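Local coordinates for ethanolamine utilization protein EutL (Clostridium perfringens E str. JGS1987, PDB 4TME) that builds, as a trimer, part of the shell of the ethanolamine-utilization bacterial microcompartment and binds ethanolamine, which probably controls opening of its pore, at residues D61-R66 with I84-G89; A146-V151 with K197-A202; T49-A54 with N100-F105; Y123-V128 with A202-V207; K56-D61 with V95-N100. One frame throughout, in Å; residues are numbered along the deposited sequence. Where two conformers were deposited one is given.

Contact 1. Residues D61-R66 with I84-G89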
# COMPACT_ATOMS: atom_id res chain seq x y z
N ASP C 61 -7.38 17.83 -19.58
CA ASP C 61 -8.15 17.06 -18.59
C ASP C 61 -7.18 16.28 -17.71
O ASP C 61 -6.16 15.80 -18.21
CB ASP C 61 -9.09 16.06 -19.25
CG ASP C 61 -10.17 16.71 -20.10
OD1 ASP C 61 -10.82 17.66 -19.64
OD2 ASP C 61 -10.37 16.23 -21.24
N VAL C 62 -7.48 16.11 -16.42
CA VAL C 62 -6.69 15.18 -15.62
C VAL C 62 -7.21 13.78 -15.87
O VAL C 62 -8.38 13.51 -15.57
CB VAL C 62 -6.77 15.51 -14.13
CG1 VAL C 62 -5.95 14.51 -13.29
CG2 VAL C 62 -6.30 16.95 -13.92
N VAL C 63 -6.38 12.91 -16.43
CA VAL C 63 -6.84 11.58 -16.81
C VAL C 63 -6.23 10.50 -15.94
O VAL C 63 -6.66 9.34 -15.99
CB VAL C 63 -6.54 11.27 -18.30
CG1 VAL C 63 -7.30 12.25 -19.18
CG2 VAL C 63 -5.04 11.28 -18.59
N TYR C 64 -5.26 10.88 -15.12
CA TYR C 64 -4.61 9.94 -14.22
C TYR C 64 -4.01 10.69 -13.05
O TYR C 64 -3.37 11.73 -13.22
CB TYR C 64 -3.52 9.15 -14.98
CG TYR C 64 -3.14 7.83 -14.31
CD1 TYR C 64 -2.21 7.80 -13.30
CD2 TYR C 64 -3.73 6.64 -14.70
CE1 TYR C 64 -1.85 6.58 -12.67
CE2 TYR C 64 -3.39 5.45 -14.11
CZ TYR C 64 -2.44 5.43 -13.08
OH TYR C 64 -2.13 4.21 -12.47
N ALA C 65 -4.23 10.19 -11.83
CA ALA C 65 -3.76 10.88 -10.64
C ALA C 65 -3.70 9.90 -9.48
O ALA C 65 -4.75 9.54 -8.93
CB ALA C 65 -4.69 12.06 -10.29
N ARG C 66 -2.51 9.46 -9.13
CA ARG C 66 -2.35 8.45 -8.07
C ARG C 66 -1.17 8.74 -7.16
O ARG C 66 -0.14 9.25 -7.61
CB ARG C 66 -2.15 7.05 -8.67
CG ARG C 66 -3.32 6.44 -9.45
CD ARG C 66 -4.49 6.06 -8.57
NE ARG C 66 -4.10 5.22 -7.42
CZ ARG C 66 -3.79 3.92 -7.48
NH1 ARG C 66 -3.84 3.26 -8.62
NH2 ARG C 66 -3.45 3.26 -6.36
N ILE C 84 1.96 10.61 -9.14
CA ILE C 84 2.06 10.74 -10.60
C ILE C 84 0.75 11.34 -11.09
O ILE C 84 -0.36 10.92 -10.71
CB ILE C 84 2.37 9.41 -11.33
CG1 ILE C 84 2.50 9.71 -12.84
CG2 ILE C 84 1.31 8.33 -10.97
CD1 ILE C 84 3.17 8.67 -13.64
N GLY C 85 0.87 12.39 -11.91
CA GLY C 85 -0.27 13.03 -12.52
C GLY C 85 -0.14 12.99 -14.03
O GLY C 85 0.98 13.12 -14.55
N ILE C 86 -1.25 12.77 -14.74
CA ILE C 86 -1.25 12.81 -16.19
C ILE C 86 -2.35 13.72 -16.70
O ILE C 86 -3.53 13.54 -16.40
CB ILE C 86 -1.43 11.40 -16.83
CG1 ILE C 86 -0.33 10.47 -16.33
CG2 ILE C 86 -1.36 11.49 -18.38
CD1 ILE C 86 -0.39 9.04 -16.86
N LEU C 87 -1.92 14.73 -17.46
CA LEU C 87 -2.81 15.62 -18.19
C LEU C 87 -2.96 15.12 -19.61
O LEU C 87 -2.00 14.59 -20.18
CB LEU C 87 -2.25 17.05 -18.23
CG LEU C 87 -2.14 17.78 -16.89
CD1 LEU C 87 -1.37 19.08 -17.14
CD2 LEU C 87 -3.51 18.08 -16.35
N ALA C 88 -4.14 15.26 -20.19
CA ALA C 88 -4.34 14.93 -21.60
C ALA C 88 -5.00 16.11 -22.32
O ALA C 88 -5.85 16.81 -21.77
CB ALA C 88 -5.18 13.67 -21.76
N GLY C 89 -4.58 16.32 -23.55
CA GLY C 89 -5.14 17.39 -24.35
C GLY C 89 -4.99 17.07 -25.82
O GLY C 89 -4.41 16.06 -26.18
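A classic beta bulge interrupts the antiparallel pairing of strand 61-66 with strand 84-89 in the BMC domain: Val-63 and Tyr-64 both lie opposite Ile-86. The carbonyl oxygen of Ile-86 takes the amide of Val-63 at 2.9 Å (N to O) and, weakly, that of Tyr-64 at 3.4 Å (N to O), while Ile-86 N returns a bond to Tyr-64 O. On either side of the bulge the pairing is regular, with two-way bonds between Asp-61 and Ala-88 and between Arg-66 and Ile-84. The extra residue brings two side chains against Ile-86: Val-63 CG2 meets Ile-86 CG2 at 3.7 Å, the side chains crossing nearly at right angles, and Tyr-64 CB sits 3.6 Å from Ile-86 CB. With CG anti to the backbone N (chi1 -159°), the Tyr-64 ring reaches Ile-84, whose CG2 lies at the ring edge, 4.0 Å from CE1. Branched aliphatic residues suit such a face, which Pro-154 and Met-158 of the second subunit touch; Tyr-64 OH bonds Pro-178 O of that subunit. On the other face Val-62 CG2 meets Leu-87 CD2 at 3.9 Å where both pack against Leu-51 of helix 44-57, and strand 35-41 flanks strand 84-89.

Contact 2. Residues A146-V151 with K197-A202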
# COMPACT_ATOMS: atom_id res chain seq x y z
N ALA C 146 -16.46 26.37 -4.67
CA ALA C 146 -15.33 26.32 -3.73
C ALA C 146 -15.25 24.98 -3.01
O ALA C 146 -16.27 24.30 -2.81
CB ALA C 146 -15.45 27.44 -2.72
N LEU C 147 -14.04 24.63 -2.59
CA LEU C 147 -13.82 23.47 -1.71
C LEU C 147 -12.90 23.80 -0.56
O LEU C 147 -12.02 24.64 -0.69
CB LEU C 147 -13.17 22.28 -2.47
CG LEU C 147 -13.97 21.51 -3.50
CD1 LEU C 147 -13.05 20.55 -4.19
CD2 LEU C 147 -15.15 20.79 -2.83
N ALA C 148 -13.10 23.10 0.56
CA ALA C 148 -12.06 22.93 1.55
C ALA C 148 -11.38 21.58 1.30
O ALA C 148 -12.04 20.56 1.31
CB ALA C 148 -12.63 22.99 2.96
N TYR C 149 -10.09 21.61 1.04
CA TYR C 149 -9.29 20.40 0.77
C TYR C 149 -8.48 20.13 2.03
O TYR C 149 -7.53 20.86 2.33
CB TYR C 149 -8.42 20.66 -0.47
CG TYR C 149 -7.74 19.44 -1.09
CD1 TYR C 149 -7.44 18.30 -0.36
CD2 TYR C 149 -7.39 19.47 -2.43
CE1 TYR C 149 -6.80 17.20 -0.97
CE2 TYR C 149 -6.77 18.41 -3.03
CZ TYR C 149 -6.45 17.29 -2.31
OH TYR C 149 -5.83 16.25 -2.93
N LEU C 150 -8.93 19.13 2.80
CA LEU C 150 -8.45 18.90 4.17
C LEU C 150 -7.72 17.56 4.25
O LEU C 150 -8.32 16.53 3.93
CB LEU C 150 -9.63 18.91 5.15
CG LEU C 150 -10.54 20.14 5.05
CD1 LEU C 150 -11.69 20.07 6.05
CD2 LEU C 150 -9.75 21.43 5.25
N VAL C 151 -6.44 17.58 4.64
CA VAL C 151 -5.65 16.35 4.73
C VAL C 151 -4.80 16.37 5.99
O VAL C 151 -4.17 17.37 6.31
CB VAL C 151 -4.73 16.17 3.50
CG1 VAL C 151 -3.98 14.84 3.59
CG2 VAL C 151 -5.55 16.23 2.22
N LYS C 197 -13.45 28.50 4.04
CA LYS C 197 -12.34 29.06 4.82
C LYS C 197 -12.51 28.77 6.32
O LYS C 197 -11.54 28.43 7.02
CB LYS C 197 -12.24 30.56 4.58
CG LYS C 197 -11.19 31.26 5.42
CD LYS C 197 -9.79 30.69 5.17
CE LYS C 197 -8.74 31.42 6.00
NZ LYS C 197 -7.42 30.74 5.96
N ALA C 198 -13.73 28.86 6.81
CA ALA C 198 -14.01 28.57 8.22
C ALA C 198 -13.71 27.08 8.50
O ALA C 198 -13.24 26.71 9.58
CB ALA C 198 -15.42 28.90 8.57
N ALA C 199 -14.00 26.22 7.53
CA ALA C 199 -13.75 24.78 7.72
C ALA C 199 -12.24 24.54 7.75
O ALA C 199 -11.73 23.77 8.58
CB ALA C 199 -14.42 23.96 6.61
N CYS C 200 -11.51 25.23 6.88
CA CYS C 200 -10.05 25.09 6.85
C CYS C 200 -9.44 25.54 8.18
O CYS C 200 -8.57 24.86 8.72
CB CYS C 200 -9.44 25.90 5.70
SG CYS C 200 -9.73 25.22 4.06
N ASP C 201 -9.91 26.67 8.71
CA ASP C 201 -9.35 27.22 9.94
C ASP C 201 -9.60 26.25 11.10
O ASP C 201 -8.70 25.99 11.91
CB ASP C 201 -9.96 28.59 10.28
CG ASP C 201 -9.53 29.70 9.31
OD1 ASP C 201 -8.57 29.51 8.52
OD2 ASP C 201 -10.17 30.77 9.37
N ALA C 202 -10.82 25.73 11.16
CA ALA C 202 -11.19 24.79 12.22
C ALA C 202 -10.42 23.48 12.12
O ALA C 202 -10.01 22.91 13.15
CB ALA C 202 -12.68 24.52 12.18
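Cys-200 SG is the centre of this contact, set between two aliphatic groups of strand 146-151: it lies 3.8 Å from Ala-148 CB and 4.0 Å from Leu-150 CD2. The thiol reaches the strand because SG stands anti to the carbonyl carbon (chi1 -73°), although CB itself leaves the helix obliquely to the strand. Ala-199, one residue earlier, points at the strand and places its CB 4.2 Å from Ala-148 CB. Leu-150 adds a second touch, CD2 standing 4.0 Å from Cys-200 CA, and thus reaches the helix backbone as well as the sulfur. Nothing polar joins the segments. Small residues suit the place: two alanines and a cysteine let strand and helix axes run 7.9 Å apart and almost parallel, at 12°, with the longer leucine closing on the sulfur and CA of Cys-200.

Alternation along the strand positions the rest. Ala-148 and Leu-150 face the helix, whereas Tyr-149 faces the reverse way, its OH bonded to Asp-45 OD1 and its ring edge-to-face with Tyr-124; Val-151 touches a bound ethanolamine. On the solvent side of the helix Lys-197 NZ forms a salt bridge with Asp-201 OD1 one turn on. Strands 122-128 and 185-191 bond to strand 146-152 from its two edges, and helix 154-167 packs beside helix 193-212, its Leu-161 and Ala-164 touching Leu-150.

Contact 3. Residues T49-A54 with N100-F105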
# COMPACT_ATOMS: atom_id res chain seq x y z
N THR C 49 -4.04 19.59 -6.42
CA THR C 49 -4.60 20.94 -6.46
C THR C 49 -4.03 21.69 -7.68
O THR C 49 -4.75 22.45 -8.35
CB THR C 49 -4.29 21.72 -5.16
OG1 THR C 49 -4.73 20.96 -4.03
CG2 THR C 49 -5.00 23.07 -5.12
N ALA C 50 -2.73 21.48 -7.94
CA ALA C 50 -2.07 22.11 -9.08
C ALA C 50 -2.61 21.62 -10.42
O ALA C 50 -2.76 22.41 -11.37
CB ALA C 50 -0.58 21.88 -9.00
N LEU C 51 -2.88 20.32 -10.52
CA LEU C 51 -3.46 19.74 -11.73
C LEU C 51 -4.85 20.30 -11.99
O LEU C 51 -5.24 20.56 -13.13
CB LEU C 51 -3.52 18.21 -11.61
CG LEU C 51 -2.15 17.51 -11.65
CD1 LEU C 51 -2.27 16.07 -11.14
CD2 LEU C 51 -1.58 17.56 -13.07
N ASP C 52 -5.62 20.50 -10.93
CA ASP C 52 -6.91 21.16 -11.07
C ASP C 52 -6.74 22.59 -11.60
O ASP C 52 -7.48 23.03 -12.48
CB ASP C 52 -7.66 21.15 -9.73
CG ASP C 52 -9.06 21.70 -9.86
OD1 ASP C 52 -9.85 21.07 -10.60
OD2 ASP C 52 -9.39 22.72 -9.23
N GLU C 53 -5.75 23.30 -11.08
CA GLU C 53 -5.46 24.63 -11.58
C GLU C 53 -5.12 24.57 -13.07
O GLU C 53 -5.54 25.45 -13.83
CB GLU C 53 -4.33 25.25 -10.75
CG GLU C 53 -4.05 26.70 -11.05
CD GLU C 53 -5.17 27.64 -10.59
OE1 GLU C 53 -5.82 27.45 -9.52
OE2 GLU C 53 -5.38 28.60 -11.32
N ALA C 54 -4.37 23.54 -13.50
CA ALA C 54 -4.02 23.39 -14.92
C ALA C 54 -5.27 23.28 -15.81
O ALA C 54 -5.28 23.81 -16.92
CB ALA C 54 -3.13 22.18 -15.13
N ASN C 100 2.95 23.88 -17.54
CA ASN C 100 3.53 25.10 -17.02
C ASN C 100 2.65 25.68 -15.90
O ASN C 100 3.17 26.12 -14.87
CB ASN C 100 3.76 26.12 -18.14
CG ASN C 100 5.06 25.84 -18.92
OD1 ASN C 100 6.14 25.93 -18.36
ND2 ASN C 100 4.94 25.46 -20.20
N ALA C 101 1.33 25.63 -16.06
CA ALA C 101 0.44 26.13 -15.00
C ALA C 101 0.53 25.28 -13.74
O ALA C 101 0.42 25.81 -12.62
CB ALA C 101 -1.01 26.19 -15.51
N THR C 102 0.71 23.98 -13.92
CA THR C 102 0.85 23.03 -12.82
C THR C 102 2.12 23.35 -12.02
O THR C 102 2.10 23.49 -10.80
CB THR C 102 0.93 21.57 -13.31
OG1 THR C 102 -0.23 21.25 -14.10
CG2 THR C 102 0.97 20.60 -12.13
N LEU C 103 3.22 23.48 -12.73
CA LEU C 103 4.49 23.77 -12.10
C LEU C 103 4.44 25.08 -11.35
O LEU C 103 4.92 25.20 -10.23
CB LEU C 103 5.59 23.84 -13.16
CG LEU C 103 5.96 22.52 -13.80
CD1 LEU C 103 6.72 22.75 -15.12
CD2 LEU C 103 6.79 21.75 -12.85
N ASP C 104 3.87 26.10 -11.99
CA ASP C 104 3.82 27.40 -11.34
C ASP C 104 2.98 27.34 -10.07
O ASP C 104 3.33 27.99 -9.07
CB ASP C 104 3.28 28.45 -12.29
CG ASP C 104 4.26 28.82 -13.38
OD1 ASP C 104 5.44 28.37 -13.36
OD2 ASP C 104 3.84 29.57 -14.27
N PHE C 105 1.91 26.56 -10.07
CA PHE C 105 1.08 26.46 -8.88
C PHE C 105 1.82 25.75 -7.75
O PHE C 105 1.76 26.17 -6.60
CB PHE C 105 -0.24 25.74 -9.15
CG PHE C 105 -1.19 25.82 -7.98
CD1 PHE C 105 -2.03 26.92 -7.84
CD2 PHE C 105 -1.21 24.84 -7.02
CE1 PHE C 105 -2.89 27.02 -6.76
CE2 PHE C 105 -2.07 24.94 -5.93
CZ PHE C 105 -2.90 26.03 -5.81
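The Phe-105 ring and the Glu-53 carboxylate are the flat groups here, their planes only 4° apart, although the side chains as a whole cross at about a right angle. Neighbours reach the ring at a slant, neither squarely over a face nor in its plane. Glu-53 CG comes to 3.8 Å from Phe-105 CD1, and Thr-49 CG2 approaches CE2 of the same ring at 3.6 Å. Between them Ala-50 presses its backbone against the ring, with Ala-50 CA 3.5 Å from Phe-105 CD2. Three residues from one side of helix 49-54, spread over about one turn, cradle this aromatic, which leaves its own helix with CG anti to the backbone N (chi1 -171°), a setting that carries the ring across.

One turn before Phe-105, Thr-102 packs against the same helix. Its CG2 meets Ala-50 CB at 3.7 Å and its OG1 lies just 3.2 Å from Ala-54 CB, a tight touch without hydrogen bond; the hydroxyl is instead bonded to Gly-98 O, one turn back in its own helix. Alanines at 50, 54 and 101 suit this crossing because their short methyls allow close backbones: Ala-50 CA and Thr-102 CA are 4.8 Å apart, and the axes approach to 7.8 Å at a crossing angle of 139°. Glu-53 OE1 is paired with Lys-56.

Helices 44-57 and 92-106 share one face of the four-stranded sheet, where Leu-87 of strand 83-89 touches Leu-51, Ala-54 and Thr-102; on the side of helix 92-106 away from helix 44-57, Leu-103 meets strand 10-16 of that sheet and Phe-217 of the second subunit.

Contact 4. Residues Y123-V128 with A202-V207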
# COMPACT_ATOMS: atom_id res chain seq x y z
N TYR C 123 -0.23 19.00 7.99
CA TYR C 123 -1.58 18.95 7.45
C TYR C 123 -1.74 19.94 6.32
O TYR C 123 -0.94 20.86 6.14
CB TYR C 123 -2.61 19.27 8.54
CG TYR C 123 -2.42 20.65 9.14
CD1 TYR C 123 -1.59 20.85 10.24
CD2 TYR C 123 -3.08 21.75 8.62
CE1 TYR C 123 -1.41 22.11 10.78
CE2 TYR C 123 -2.90 23.00 9.15
CZ TYR C 123 -2.07 23.18 10.23
OH TYR C 123 -1.91 24.45 10.75
N TYR C 124 -2.79 19.71 5.55
CA TYR C 124 -3.18 20.57 4.42
C TYR C 124 -4.57 21.08 4.71
O TYR C 124 -5.46 20.29 5.03
CB TYR C 124 -3.17 19.74 3.14
CG TYR C 124 -3.23 20.47 1.79
CD1 TYR C 124 -2.29 21.43 1.46
CD2 TYR C 124 -4.15 20.07 0.82
CE1 TYR C 124 -2.32 22.03 0.22
CE2 TYR C 124 -4.18 20.67 -0.43
CZ TYR C 124 -3.26 21.64 -0.73
OH TYR C 124 -3.27 22.23 -2.00
N ALA C 125 -4.76 22.38 4.61
CA ALA C 125 -6.07 22.99 4.84
C ALA C 125 -6.22 24.10 3.81
O ALA C 125 -6.01 25.28 4.12
CB ALA C 125 -6.18 23.51 6.25
N GLN C 126 -6.52 23.69 2.59
CA GLN C 126 -6.44 24.57 1.43
C GLN C 126 -7.84 24.93 0.99
O GLN C 126 -8.67 24.06 0.74
CB GLN C 126 -5.67 23.88 0.30
CG GLN C 126 -5.57 24.67 -1.01
CD GLN C 126 -4.64 25.87 -0.94
OE1 GLN C 126 -3.86 26.03 0.01
NE2 GLN C 126 -4.72 26.74 -1.94
N CYS C 127 -8.10 26.23 0.91
CA CYS C 127 -9.36 26.69 0.38
C CYS C 127 -9.17 26.84 -1.12
O CYS C 127 -8.39 27.68 -1.57
CB CYS C 127 -9.77 28.00 1.03
SG CYS C 127 -11.40 28.56 0.51
N VAL C 128 -9.84 25.99 -1.89
CA VAL C 128 -9.84 26.08 -3.35
C VAL C 128 -11.02 26.97 -3.67
O VAL C 128 -12.17 26.54 -3.62
CB VAL C 128 -9.97 24.71 -4.01
CG1 VAL C 128 -10.01 24.84 -5.54
CG2 VAL C 128 -8.83 23.79 -3.58
N ALA C 202 -10.82 25.73 11.16
CA ALA C 202 -11.19 24.79 12.22
C ALA C 202 -10.42 23.48 12.12
O ALA C 202 -10.01 22.91 13.15
CB ALA C 202 -12.68 24.52 12.18
N PHE C 203 -10.24 22.99 10.89
CA PHE C 203 -9.48 21.76 10.65
C PHE C 203 -8.04 21.96 11.14
O PHE C 203 -7.51 21.14 11.88
CB PHE C 203 -9.52 21.39 9.15
CG PHE C 203 -8.86 20.07 8.81
CD1 PHE C 203 -9.56 18.88 8.94
CD2 PHE C 203 -7.56 20.01 8.34
CE1 PHE C 203 -8.97 17.66 8.64
CE2 PHE C 203 -6.97 18.79 8.03
CZ PHE C 203 -7.67 17.63 8.18
N ALA C 204 -7.42 23.07 10.73
CA ALA C 204 -6.04 23.33 11.13
C ALA C 204 -5.91 23.39 12.66
O ALA C 204 -4.99 22.81 13.24
CB ALA C 204 -5.55 24.64 10.52
N GLU C 205 -6.83 24.09 13.31
CA GLU C 205 -6.80 24.26 14.76
C GLU C 205 -6.93 22.91 15.44
O GLU C 205 -6.22 22.62 16.42
CB GLU C 205 -7.91 25.20 15.22
CG GLU C 205 -7.86 25.49 16.72
CD GLU C 205 -9.02 26.34 17.19
OE1 GLU C 205 -9.73 26.91 16.34
OE2 GLU C 205 -9.22 26.42 18.42
N ALA C 206 -7.80 22.05 14.91
CA ALA C 206 -8.02 20.74 15.52
C ALA C 206 -6.80 19.82 15.35
O ALA C 206 -6.43 19.09 16.27
CB ALA C 206 -9.26 20.09 14.94
N VAL C 207 -6.16 19.84 14.18
CA VAL C 207 -4.96 19.04 13.98
C VAL C 207 -3.87 19.51 14.95
O VAL C 207 -3.19 18.69 15.58
CB VAL C 207 -4.44 19.10 12.52
CG1 VAL C 207 -3.14 18.32 12.42
CG2 VAL C 207 -5.47 18.49 11.55
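Tyr-123 leans from strand 122-128 of the six-stranded antiparallel sheet onto helix 193-212, which packs on the sheet here. Its CB is 4.0 Å from Val-207 CG1 and more loosely near Phe-203 CE2, at 4.4 Å. Chi1 of 60° sets CG between the backbone N and the carbonyl carbon, which swings the ring along the helix. Near the root of the ring CD1 meets Val-207 CG1 at 3.7 Å; across it, and from the same side of the ring plane, Ala-204 CB comes to 3.4 Å from CE2, with the Ala-204 carbonyl oxygen over that face. At the tip, OH passes the same methyl, Ala-204 CB, at 3.7 Å and makes a weak hydrogen bond to Gln-208 NE2. Farther along the strand, Tyr-124 O lies obliquely to the Phe-203 ring, 3.7 Å from CE2. Phe-203 and Val-207, one turn apart, also touch Ala-152 of strand 146-152.

No hydrogen bond links the segments. Cohesion here rests on apolar contact, with small alanines admitting the tyrosine ring close to the helix; the side chain's one polar atom sits at the end of the ring, where the weak bond to Gln-208 engages it.

Contact 5. Residues K56-D61 with V95-N100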
# COMPACT_ATOMS: atom_id res chain seq x y z
N LYS C 56 -7.91 24.87 -15.54
CA LYS C 56 -8.48 26.21 -15.70
C LYS C 56 -7.65 27.04 -16.70
O LYS C 56 -8.13 28.01 -17.29
CB LYS C 56 -8.55 26.92 -14.35
CG LYS C 56 -9.50 26.26 -13.36
CD LYS C 56 -9.78 27.13 -12.15
CE LYS C 56 -8.68 27.05 -11.11
NZ LYS C 56 -8.89 28.05 -9.99
N ALA C 57 -6.41 26.62 -16.89
CA ALA C 57 -5.41 27.41 -17.64
C ALA C 57 -5.25 27.00 -19.10
O ALA C 57 -4.73 27.76 -19.91
CB ALA C 57 -4.04 27.28 -16.95
N ALA C 58 -5.63 25.78 -19.42
CA ALA C 58 -5.37 25.21 -20.74
C ALA C 58 -6.41 24.16 -21.09
O ALA C 58 -7.20 23.73 -20.21
CB ALA C 58 -3.97 24.58 -20.77
N GLU C 59 -6.39 23.72 -22.34
CA GLU C 59 -7.35 22.73 -22.80
C GLU C 59 -6.83 21.34 -22.46
O GLU C 59 -6.35 20.61 -23.32
CB GLU C 59 -7.61 22.85 -24.31
CG GLU C 59 -8.82 22.01 -24.75
CD GLU C 59 -9.20 22.20 -26.20
OE1 GLU C 59 -10.09 21.46 -26.68
OE2 GLU C 59 -8.61 23.07 -26.86
N VAL C 60 -6.89 21.01 -21.17
CA VAL C 60 -6.40 19.73 -20.66
C VAL C 60 -7.38 19.15 -19.65
O VAL C 60 -8.10 19.88 -18.95
CB VAL C 60 -5.02 19.84 -19.97
CG1 VAL C 60 -3.96 20.21 -20.98
CG2 VAL C 60 -5.06 20.84 -18.83
N ASP C 61 -7.38 17.83 -19.58
CA ASP C 61 -8.15 17.06 -18.59
C ASP C 61 -7.18 16.28 -17.71
O ASP C 61 -6.16 15.80 -18.21
CB ASP C 61 -9.09 16.06 -19.25
CG ASP C 61 -10.17 16.71 -20.10
OD1 ASP C 61 -10.82 17.66 -19.64
OD2 ASP C 61 -10.37 16.23 -21.24
N VAL C 95 -1.00 20.63 -23.76
CA VAL C 95 -0.37 19.91 -22.66
C VAL C 95 0.73 20.75 -22.03
O VAL C 95 0.77 20.92 -20.82
CB VAL C 95 0.19 18.58 -23.14
CG1 VAL C 95 1.08 17.96 -22.07
CG2 VAL C 95 -0.96 17.65 -23.51
N ARG C 96 1.59 21.31 -22.87
CA ARG C 96 2.69 22.14 -22.42
C ARG C 96 2.17 23.33 -21.59
O ARG C 96 2.70 23.65 -20.53
CB ARG C 96 3.48 22.59 -23.65
CG ARG C 96 4.78 23.30 -23.47
CD ARG C 96 5.13 23.68 -24.92
NE ARG C 96 6.45 24.21 -25.21
CZ ARG C 96 6.84 25.44 -24.91
NH1 ARG C 96 6.02 26.24 -24.24
NH2 ARG C 96 8.06 25.85 -25.26
N SER C 97 1.08 23.96 -22.03
CA SER C 97 0.50 25.08 -21.30
C SER C 97 -0.03 24.60 -19.95
O SER C 97 0.17 25.24 -18.90
CB SER C 97 -0.61 25.73 -22.14
OG SER C 97 -1.25 26.75 -21.42
N GLY C 98 -0.66 23.43 -19.97
CA GLY C 98 -1.17 22.83 -18.75
C GLY C 98 -0.07 22.51 -17.74
O GLY C 98 -0.22 22.78 -16.53
N LEU C 99 1.04 21.94 -18.21
CA LEU C 99 2.13 21.58 -17.31
C LEU C 99 2.79 22.84 -16.73
O LEU C 99 3.14 22.87 -15.56
CB LEU C 99 3.17 20.72 -18.03
CG LEU C 99 2.77 19.27 -18.35
CD1 LEU C 99 3.80 18.64 -19.30
CD2 LEU C 99 2.65 18.44 -17.06
N ASN C 100 2.95 23.88 -17.54
CA ASN C 100 3.53 25.10 -17.02
C ASN C 100 2.65 25.68 -15.90
O ASN C 100 3.17 26.12 -14.87
CB ASN C 100 3.76 26.12 -18.14
CG ASN C 100 5.06 25.84 -18.92
OD1 ASN C 100 6.14 25.93 -18.36
ND2 ASN C 100 4.94 25.46 -20.20
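Helix backbone, rather than side chain, receives much of this contact: Ala-58 and Val-60 close on Gly-98, which has nothing but hydrogens to offer beyond its CA. That allows Ala-58 CA and Gly-98 CA to come within 5.2 Å, and brings Ala-58 CB to 3.6 Å from Gly-98 N. Val-60 straddles the same helix turn with its two branches. CG1, anti to the carbonyl carbon (chi1 -66°), rests 4.0 Å from Val-95 CA, while CG2 lies 4.4 Å from Gly-98 CA. Ser-97 closes the outer side, its OG being 3.5 Å from Ala-58 CB and anti to its own backbone N.

The chain bends here on its way from helix 44-57 to strand 61-67. Glu-59 is the centre of an inverse gamma turn, in which Val-60 N bonds weakly to Ala-58 O. Around this turn Ala-58 and Val-60 point at the helix while the Glu-59 side chain leads away; the backbone N of Glu-59 is bonded to Glu-94 OE2, which ties the turn to helix 92-106 a second time. Val-60 also touches Leu-87 of strand 83-89.

Chemically, the join is van der Waals contact without a hydrogen bond between the two segments. A methyl, a branched aliphatic and a bare glycine suit it because they fit by shape, while the serine, partly exposed, offers a hydroxyl compatible with water.

In the fold
The five contacts form two groups. Contacts 1, 3 and 5 lie in the first BMC domain: contact 1 is in its four-stranded sheet, contact 3 packs helix 44-57 on helix 92-106, and contact 5, its centre about 8 Å away, sets the loop after helix 44-57 on the same helix 92-106. Along the chain, contact 3 encloses contact 5, which encloses contact 1; contacts 2 and 4 follow, contact 2 within the span of contact 4. These two, centres about 6 Å apart, use helix 193-212 against neighbouring strands of the six-stranded sheet. Contact 1 is about 24 Å from contact 2, centre to centre. Thr-49 bridges the groups through Tyr-124 and Tyr-149, close to the ethanolamine pockets.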